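Local coordinates for DspB (Aggregatibacter actinomycetemcomitans, PDB 1YHT), which probably hydrolyses terminal beta-linked N-acetylhexosamine units of glycan chains, acting as a biofilm-releasing glycoside hydrolase, at residues L92-R95 / Q96-D99; I124-L127 / V128-D131; Q161-M164 / S165-I168. All coordinates share one frame; numbering follows the deposited sequence.

Overall arrangement
All three contacts are local, each within one helix of the TIM-barrel catalytic domain. Contact 1 starts helix 94-106, which leads into strand 110-117; contacts 2 and 3 belong to helices 122-132 and 154-171, both in the connection from that strand to strand 177-181. Contact 3 is the one that packs against these barrel strands. Contact 2, about 16 Å away between centres, is more peripheral, with one buried face and a charged rim; Ile124 CD1 meets Leu163 CD2 between them at 3.9 Å. Contact 1 is partly buried, Leu92 and Leu97 packed inside, Arg95 and Asp98 exposed; it alone carries a helix cap, whereas the others are held chiefly by mid-helix backbone bonds.

Contact 1: L92-R95 / Q96-D99; sequences LSYR and QLDD
Ser93 and Gln96 bond reciprocally at the start of helix 94-106, the side chain of each meeting the backbone N of the other. The N-H of Gln96 donates to Ser93 OG at 3.0 Å, and in return Gln96 OE1 takes the N-H of Ser93 at 2.9 Å, a nearly straight bond (166°) whose donor stands 31° out of the amide's carbonyl plane. With chi1 at 75°, Ser93 OG is placed between its own backbone N and carbonyl carbon, facing the N-H of Gln96. In Gln96 a chi1 of -72° sets CG beside the backbone N and turns the chain back, and its extended run past CG lets OE1 reach Ser93 N, close to Leu92 CA. The far end of this amide is fixed as well, because NE2 donates to Gly80 O. The reciprocal pair is a capping box with Ser93 as N-cap: it satisfies N-H groups that have no preceding turn to bond to, just where the chain passes from strand 90-91 into the helix. Beneath it lies the tightly packed side. Leu92 and Leu97 cross at about a right angle, CD1 of Leu92 resting 3.8 Å from CD2 of Leu97, while Leu97 CG sits 3.3 Å from Ser93 O, the carbonyl that accepts Leu97 N. Phe29 and Ile35 back Leu92, and Ile170 of helix 154-171 backs Leu97. Tyr94 marks the transition, packing on Ile170 and Arg70 and bonding His65 through its hydroxyl. On the solvent side Arg95 and Asp98 stay apart; Asp98 turns instead to Lys101.

Contact 2: I124-L127 / V128-D131; sequences IFKL and VQKD
Val128 lies against the previous turn, with CG2 3.4 Å from Ile124 O, the same carbonyl that receives Val128 N at 3.0 Å in an almost straight bond (171°). Its first torsion, 168°, puts CG1 anti to the backbone N and leaves CG2 beside that N, where it meets the carbonyl. The same methyl reaches Ile124 CG2 at 4.3 Å, a loose apolar contact one turn apart. Phe159 of helix 154-171 and Tyr136 of helix 134-140 close over Val128. Helix 122-132 belongs to the segment that joins two neighbouring parallel strands of the TIM barrel, 110-117 and 177-181, and this side of it faces helix 154-171, where Ile124 packs on Leu163. Leu127, also buried, projects away from the following turn onto the loop at Asn84; across the contact it works through its carbonyl, which takes Asp131 N at 3.0 Å. The exposed Lys126 runs side by side with Gln129, pointing the same way, yet Lys126 NZ stops 4.2 Å from Gln129 OE1; Gln129 also packs on Val134 and Leu137 of helix 134-140. Beyond them Lys130 leads off to a cation-pi contact with Tyr86, while Asp131 accepts from Asn68.

Contact 3: Q161-M164 / S165-I168; sequences QSLM and SEVI
Leu163 and Glu166 cross obliquely one turn apart, CD1 of the leucine coming to 3.8 Å from OE1 of the carboxylate. The leucine's chi1 of -173° sets CG beside its carbonyl carbon, on the side of the following turn, from where CD1 can reach that oxygen; the glutamate, extended through CG and CD, sets its carboxylate alongside the methyl. Both carboxylate oxygens are bound by the loop nearby: OE1 to Ser64 OG, OE2 to Leu66 N. Ser165 is turned back along the helix, its OG 3.1 Å from Gln161 O in a bond that is not settled; separately, OG has a weak bond to Lys209 NZ. Ile168 folds back in the same sense: CG1 lies beside its own backbone N and presses to 3.1 Å from Met164 O, the carbonyl that accepts Ile168 N at 2.8 Å. Val167 lays CG2 3.5 Å from Leu163 O. On the barrel side, Met164, Val167 and Ile168 rest on Phe178 of strand 177-181, and Leu163 and Met164 on Leu115 of strand 110-117, an alpha-on-beta layer of the TIM barrel within the crossover between those strands. Against this apolar packing on the strands, the two donors received by Glu166 would probably stabilise its carboxylate as an anion while fixing the loop at Ser64 and Leu66 to the helix.

Contact 1: L92-R95 / Q96-D99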
ATOM      1  N   LEU A  92       7.565  -4.665 -13.926  1.00  8.42           N
ATOM      2  CA  LEU A  92       6.579  -4.607 -15.016  1.00  7.61           C
ATOM      3  C   LEU A  92       7.026  -3.566 -15.992  1.00  7.52           C
ATOM      4  O   LEU A  92       7.307  -2.421 -15.600  1.00  8.38           O
ATOM      5  CB  LEU A  92       5.180  -4.270 -14.472  1.00  7.62           C
ATOM      6  CG  LEU A  92       4.523  -5.354 -13.638  1.00  8.00           C
ATOM      7  CD1 LEU A  92       3.310  -4.810 -12.859  1.00  8.10           C
ATOM      8  CD2 LEU A  92       4.155  -6.602 -14.471  1.00  8.25           C
ATOM      9  N   SER A  93       7.056  -3.920 -17.274  1.00  7.71           N
ATOM     10  CA  SER A  93       7.344  -2.954 -18.296  1.00  7.72           C
ATOM     11  C   SER A  93       6.164  -2.007 -18.468  1.00  7.72           C
ATOM     12  O   SER A  93       5.039  -2.320 -18.096  1.00  7.19           O
ATOM     13  CB  SER A  93       7.627  -3.638 -19.646  1.00  8.26           C
ATOM     14  OG  SER A  93       6.415  -4.107 -20.214  1.00  8.27           O
ATOM     15  N   TYR A  94       6.425  -0.860 -19.084  1.00  8.95           N
ATOM     16  CA  TYR A  94       5.350   0.072 -19.430  1.00  8.68           C
ATOM     17  C   TYR A  94       4.272  -0.559 -20.349  1.00  9.91           C
ATOM     18  O   TYR A  94       3.097  -0.283 -20.198  1.00  9.12           O
ATOM     19  CB  TYR A  94       5.898   1.277 -20.170  1.00  9.25           C
ATOM     20  CG  TYR A  94       6.835   2.169 -19.402  1.00  7.46           C
ATOM     21  CD1 TYR A  94       6.555   2.591 -18.087  1.00  7.61           C
ATOM     22  CD2 TYR A  94       7.982   2.648 -20.007  1.00 10.93           C
ATOM     23  CE1 TYR A  94       7.426   3.438 -17.413  1.00  7.24           C
ATOM     24  CE2 TYR A  94       8.856   3.532 -19.322  1.00  8.77           C
ATOM     25  CZ  TYR A  94       8.567   3.894 -18.029  1.00  6.78           C
ATOM     26  OH  TYR A  94       9.475   4.762 -17.392  1.00  8.44           O
ATOM     27  N   ARG A  95       4.686  -1.368 -21.315  1.00 10.12           N
ATOM     28  CA  ARG A  95       3.725  -2.099 -22.164  1.00 11.42           C
ATOM     29  C   ARG A  95       2.855  -3.062 -21.375  1.00  9.50           C
ATOM     30  O   ARG A  95       1.627  -3.104 -21.534  1.00  8.64           O
ATOM     31  CB  ARG A  95       4.472  -2.816 -23.294  1.00 12.57           C
ATOM     32  CG  ARG A  95       3.619  -3.814 -24.125  1.00 16.15           C
ATOM     33  CD  ARG A  95       4.281  -4.139 -25.492  1.00 23.03           C
ATOM     34  NE  ARG A  95       3.289  -3.923 -26.584  1.00 31.66           N
ATOM     35  CZ  ARG A  95       3.108  -2.791 -27.276  1.00 34.65           C
ATOM     36  NH1 ARG A  95       3.881  -1.715 -27.069  1.00 36.90           N
ATOM     37  NH2 ARG A  95       2.153  -2.742 -28.222  1.00 37.32           N
ATOM     38  N   GLN A  96       3.486  -3.806 -20.481  1.00  8.65           N
ATOM     39  CA  GLN A  96       2.767  -4.650 -19.544  1.00  8.02           C
ATOM     40  C   GLN A  96       1.792  -3.876 -18.668  1.00  8.60           C
ATOM     41  O   GLN A  96       0.643  -4.277 -18.506  1.00  7.05           O
ATOM     42  CB  GLN A  96       3.725  -5.445 -18.668  1.00  8.09           C
ATOM     43  CG  GLN A  96       4.404  -6.532 -19.461  1.00  9.66           C
ATOM     44  CD  GLN A  96       5.578  -7.187 -18.745  1.00  9.62           C
ATOM     45  OE1 GLN A  96       6.129  -6.646 -17.798  1.00  8.70           O
ATOM     46  NE2 GLN A  96       5.956  -8.374 -19.214  1.00  6.38           N
ATOM     47  N   LEU A  97       2.235  -2.741 -18.133  1.00  8.27           N
ATOM     48  CA  LEU A  97       1.350  -1.912 -17.320  1.00  8.24           C
ATOM     49  C   LEU A  97       0.186  -1.338 -18.129  1.00  7.70           C
ATOM     50  O   LEU A  97      -0.913  -1.196 -17.617  1.00  7.80           O
ATOM     51  CB  LEU A  97       2.147  -0.801 -16.695  1.00  8.17           C
ATOM     52  CG  LEU A  97       3.145  -1.209 -15.609  1.00 10.67           C
ATOM     53  CD1 LEU A  97       4.280  -0.213 -15.481  1.00  9.89           C
ATOM     54  CD2 LEU A  97       2.415  -1.432 -14.293  1.00 12.19           C
ATOM     55  N   ASP A  98       0.444  -0.977 -19.387  1.00  7.73           N
ATOM     56  CA  ASP A  98      -0.620  -0.468 -20.263  1.00  8.99           C
ATOM     57  C   ASP A  98      -1.679  -1.545 -20.574  1.00  8.32           C
ATOM     58  O   ASP A  98      -2.855  -1.263 -20.606  1.00  9.48           O
ATOM     59  CB  ASP A  98      -0.052   0.050 -21.575  1.00  8.49           C
ATOM     60  CG  ASP A  98       0.652   1.391 -21.431  1.00 12.44           C
ATOM     61  OD1 ASP A  98       0.467   2.100 -20.404  1.00 12.82           O
ATOM     62  OD2 ASP A  98       1.388   1.728 -22.393  1.00 10.74           O
ATOM     63  N   ASP A  99      -1.235  -2.785 -20.722  1.00  8.91           N
ATOM     64  CA  ASP A  99      -2.103  -3.944 -20.846  1.00  8.94           C
ATOM     65  C   ASP A  99      -2.983  -4.150 -19.544  1.00  8.54           C
ATOM     66  O   ASP A  99      -4.210  -4.315 -19.619  1.00  7.67           O
ATOM     67  CB  ASP A  99      -1.244  -5.188 -21.135  1.00  9.84           C
ATOM     68  CG  ASP A  99      -2.081  -6.482 -21.297  1.00 11.48           C
ATOM     69  OD1 ASP A  99      -3.191  -6.417 -21.832  1.00 16.83           O
ATOM     70  OD2 ASP A  99      -1.616  -7.556 -20.869  1.00 20.39           O
TER

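Contact 2: I124-L127 / V128-D131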
ATOM      1  N   ILE A 124      14.145   1.982  -4.048  1.00  9.18           N
ATOM      2  CA  ILE A 124      14.339   3.291  -4.680  1.00  9.09           C
ATOM      3  C   ILE A 124      15.743   3.828  -4.387  1.00  9.64           C
ATOM      4  O   ILE A 124      16.426   4.264  -5.290  1.00 10.31           O
ATOM      5  CB  ILE A 124      13.293   4.287  -4.184  1.00  8.62           C
ATOM      6  CG1 ILE A 124      11.899   3.954  -4.780  1.00  7.41           C
ATOM      7  CG2 ILE A 124      13.683   5.693  -4.532  1.00  9.32           C
ATOM      8  CD1 ILE A 124      10.731   4.652  -4.090  1.00  7.67           C
ATOM      9  N   PHE A 125      16.151   3.819  -3.122  1.00  9.58           N
ATOM     10  CA  PHE A 125      17.524   4.256  -2.761  1.00 10.51           C
ATOM     11  C   PHE A 125      18.586   3.505  -3.578  1.00 10.68           C
ATOM     12  O   PHE A 125      19.538   4.084  -4.115  1.00  9.50           O
ATOM     13  CB  PHE A 125      17.789   3.989  -1.278  1.00 10.96           C
ATOM     14  CG  PHE A 125      16.951   4.825  -0.310  1.00 11.22           C
ATOM     15  CD1 PHE A 125      16.363   6.001  -0.689  1.00 12.14           C
ATOM     16  CD2 PHE A 125      16.842   4.431   1.002  1.00 13.83           C
ATOM     17  CE1 PHE A 125      15.645   6.781   0.232  1.00 13.31           C
ATOM     18  CE2 PHE A 125      16.109   5.194   1.944  1.00 13.85           C
ATOM     19  CZ  PHE A 125      15.524   6.362   1.551  1.00 12.61           C
ATOM     20  N   LYS A 126      18.425   2.194  -3.674  1.00 11.31           N
ATOM     21  CA  LYS A 126      19.419   1.398  -4.357  1.00 11.43           C
ATOM     22  C   LYS A 126      19.481   1.740  -5.859  1.00 10.78           C
ATOM     23  O   LYS A 126      20.557   1.798  -6.425  1.00  8.99           O
ATOM     24  CB  LYS A 126      19.153  -0.082  -4.137  1.00 13.53           C
ATOM     25  CG  LYS A 126      19.322  -0.524  -2.647  1.00 19.82           C
ATOM     26  CD  LYS A 126      20.633   0.047  -2.018  1.00 26.09           C
ATOM     27  CE  LYS A 126      21.057  -0.612  -0.694  1.00 28.56           C
ATOM     28  NZ  LYS A 126      22.397  -0.016  -0.254  1.00 32.37           N
ATOM     29  N   LEU A 127      18.339   1.982  -6.505  1.00 10.46           N
ATOM     30  CA  LEU A 127      18.346   2.435  -7.922  1.00 10.35           C
ATOM     31  C   LEU A 127      18.952   3.830  -8.132  1.00 10.43           C
ATOM     32  O   LEU A 127      19.658   4.068  -9.132  1.00 10.12           O
ATOM     33  CB  LEU A 127      16.921   2.387  -8.493  1.00 10.70           C
ATOM     34  CG  LEU A 127      16.326   0.989  -8.670  1.00  9.69           C
ATOM     35  CD1 LEU A 127      14.827   1.070  -8.887  1.00 13.71           C
ATOM     36  CD2 LEU A 127      17.041   0.271  -9.803  1.00 11.69           C
ATOM     37  N   VAL A 128      18.612   4.752  -7.227  1.00 10.64           N
ATOM     38  CA  VAL A 128      19.193   6.098  -7.213  1.00 11.43           C
ATOM     39  C   VAL A 128      20.729   6.045  -7.039  1.00 11.91           C
ATOM     40  O   VAL A 128      21.494   6.677  -7.774  1.00  9.73           O
ATOM     41  CB  VAL A 128      18.615   6.959  -6.096  1.00 10.63           C
ATOM     42  CG1 VAL A 128      19.465   8.266  -5.925  1.00 11.81           C
ATOM     43  CG2 VAL A 128      17.138   7.331  -6.435  1.00 11.54           C
ATOM     44  N   GLN A 129      21.173   5.278  -6.054  1.00 12.90           N
ATOM     45  CA  GLN A 129      22.599   5.083  -5.870  1.00 13.66           C
ATOM     46  C   GLN A 129      23.314   4.616  -7.136  1.00 13.87           C
ATOM     47  O   GLN A 129      24.374   5.126  -7.486  1.00 14.08           O
ATOM     48  CB  GLN A 129      22.831   4.058  -4.749  1.00 14.73           C
ATOM     49  CG  GLN A 129      24.340   3.743  -4.549  1.00 17.53           C
ATOM     50  CD  GLN A 129      24.599   2.892  -3.308  1.00 20.21           C
ATOM     51  OE1 GLN A 129      24.152   3.237  -2.209  1.00 22.19           O
ATOM     52  NE2 GLN A 129      25.244   1.729  -3.508  1.00 22.37           N
ATOM     53  N   LYS A 130      22.763   3.620  -7.802  1.00 13.92           N
ATOM     54  CA  LYS A 130      23.395   3.059  -9.019  1.00 14.39           C
ATOM     55  C   LYS A 130      23.426   4.125 -10.139  1.00 14.60           C
ATOM     56  O   LYS A 130      24.444   4.364 -10.781  1.00 13.08           O
ATOM     57  CB  LYS A 130      22.609   1.821  -9.464  1.00 14.36           C
ATOM     58  CG  LYS A 130      23.031   1.181 -10.811  1.00 15.72           C
ATOM     59  CD  LYS A 130      24.415   0.571 -10.720  1.00 19.77           C
ATOM     60  CE  LYS A 130      24.841  -0.173 -12.010  1.00 23.14           C
ATOM     61  NZ  LYS A 130      24.849   0.726 -13.222  1.00 22.43           N
ATOM     62  N   ASP A 131      22.288   4.776 -10.362  1.00 14.36           N
ATOM     63  CA  ASP A 131      22.195   5.689 -11.467  1.00 13.85           C
ATOM     64  C   ASP A 131      22.805   7.071 -11.225  1.00 13.66           C
ATOM     65  O   ASP A 131      23.450   7.634 -12.106  1.00 12.95           O
ATOM     66  CB  ASP A 131      20.759   5.842 -11.895  1.00 14.62           C
ATOM     67  CG  ASP A 131      20.654   6.499 -13.248  1.00 15.29           C
ATOM     68  OD1 ASP A 131      21.274   5.979 -14.195  1.00 19.74           O
ATOM     69  OD2 ASP A 131      19.945   7.497 -13.340  1.00 22.22           O
TER

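Contact 3: Q161-M164 / S165-I168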
ATOM      1  N   GLN A 161       8.493  14.197  -5.498  1.00  6.11           N
ATOM      2  CA  GLN A 161       7.476  14.691  -6.371  1.00  6.18           C
ATOM      3  C   GLN A 161       7.786  14.403  -7.853  1.00  5.94           C
ATOM      4  O   GLN A 161       6.900  14.088  -8.580  1.00  6.33           O
ATOM      5  CB  GLN A 161       7.276  16.169  -6.123  1.00  6.13           C
ATOM      6  CG  GLN A 161       6.466  16.400  -4.817  1.00  6.80           C
ATOM      7  CD  GLN A 161       6.284  17.882  -4.523  1.00  9.08           C
ATOM      8  OE1 GLN A 161       6.867  18.730  -5.202  1.00  7.62           O
ATOM      9  NE2 GLN A 161       5.470  18.192  -3.510  1.00  6.51           N
ATOM     10  N   SER A 162       9.042  14.498  -8.265  1.00  5.97           N
ATOM     11  CA  SER A 162       9.436  14.091  -9.622  1.00  6.13           C
ATOM     12  C   SER A 162       9.123  12.608  -9.899  1.00  5.98           C
ATOM     13  O   SER A 162       8.645  12.306 -10.974  1.00  5.77           O
ATOM     14  CB  SER A 162      10.896  14.424  -9.924  1.00  6.80           C
ATOM     15  OG  SER A 162      11.755  13.474  -9.328  1.00  8.04           O
ATOM     16  N   LEU A 163       9.323  11.712  -8.923  1.00  5.35           N
ATOM     17  CA  LEU A 163       8.997  10.285  -9.072  1.00  5.50           C
ATOM     18  C   LEU A 163       7.470  10.090  -9.020  1.00  5.63           C
ATOM     19  O   LEU A 163       6.879   9.374  -9.844  1.00  4.45           O
ATOM     20  CB  LEU A 163       9.679   9.446  -7.976  1.00  5.79           C
ATOM     21  CG  LEU A 163       9.585   7.922  -8.064  1.00  6.20           C
ATOM     22  CD1 LEU A 163      10.095   7.376  -9.462  1.00  6.21           C
ATOM     23  CD2 LEU A 163      10.376   7.314  -6.889  1.00  6.18           C
ATOM     24  N   MET A 164       6.807  10.814  -8.131  1.00  5.80           N
ATOM     25  CA  MET A 164       5.333  10.785  -8.135  1.00  5.72           C
ATOM     26  C   MET A 164       4.755  11.178  -9.491  1.00  6.46           C
ATOM     27  O   MET A 164       3.835  10.512  -9.980  1.00  6.14           O
ATOM     28  CB  MET A 164       4.761  11.681  -7.054  1.00  5.87           C
ATOM     29  CG  MET A 164       5.069  11.216  -5.629  1.00  7.16           C
ATOM     30  SD  MET A 164       4.696  12.531  -4.403  1.00  8.50           S
ATOM     31  CE  MET A 164       2.902  12.569  -4.480  1.00 12.13           C
ATOM     32  N   SER A 165       5.303  12.226 -10.112  1.00  6.37           N
ATOM     33  CA  SER A 165       4.836  12.645 -11.454  1.00  6.00           C
ATOM     34  C   SER A 165       4.955  11.548 -12.516  1.00  5.87           C
ATOM     35  O   SER A 165       4.072  11.369 -13.367  1.00  5.20           O
ATOM     36  CB  SER A 165       5.613  13.886 -11.903  1.00  6.75           C
ATOM     37  OG  SER A 165       5.294  14.988 -11.062  1.00  8.75           O
ATOM     38  N   GLU A 166       6.081  10.826 -12.489  1.00  6.30           N
ATOM     39  CA  GLU A 166       6.287   9.699 -13.375  1.00  5.93           C
ATOM     40  C   GLU A 166       5.263   8.581 -13.128  1.00  6.62           C
ATOM     41  O   GLU A 166       4.674   8.024 -14.071  1.00  7.11           O
ATOM     42  CB  GLU A 166       7.698   9.173 -13.182  1.00  6.66           C
ATOM     43  CG  GLU A 166       8.002   8.020 -14.141  1.00  7.21           C
ATOM     44  CD  GLU A 166       9.409   7.493 -14.001  1.00  8.38           C
ATOM     45  OE1 GLU A 166       9.607   6.586 -13.173  1.00  6.04           O
ATOM     46  OE2 GLU A 166      10.275   7.959 -14.746  1.00  6.68           O
ATOM     47  N   VAL A 167       5.056   8.245 -11.860  1.00  6.15           N
ATOM     48  CA  VAL A 167       4.075   7.193 -11.474  1.00  5.90           C
ATOM     49  C   VAL A 167       2.655   7.592 -11.898  1.00  7.16           C
ATOM     50  O   VAL A 167       1.905   6.801 -12.496  1.00  8.06           O
ATOM     51  CB  VAL A 167       4.183   6.860  -9.998  1.00  4.98           C
ATOM     52  CG1 VAL A 167       3.027   5.984  -9.564  1.00  5.96           C
ATOM     53  CG2 VAL A 167       5.512   6.166  -9.695  1.00  3.92           C
ATOM     54  N   ILE A 168       2.326   8.854 -11.690  1.00  7.44           N
ATOM     55  CA  ILE A 168       1.051   9.401 -12.162  1.00  6.70           C
ATOM     56  C   ILE A 168       0.900   9.276 -13.672  1.00  6.63           C
ATOM     57  O   ILE A 168      -0.137   8.809 -14.170  1.00  6.92           O
ATOM     58  CB  ILE A 168       0.909  10.877 -11.691  1.00  7.04           C
ATOM     59  CG1 ILE A 168       0.738  10.888 -10.200  1.00  5.73           C
ATOM     60  CG2 ILE A 168      -0.295  11.581 -12.359  1.00  6.69           C
ATOM     61  CD1 ILE A 168       0.819  12.229  -9.563  1.00  8.02           C
TER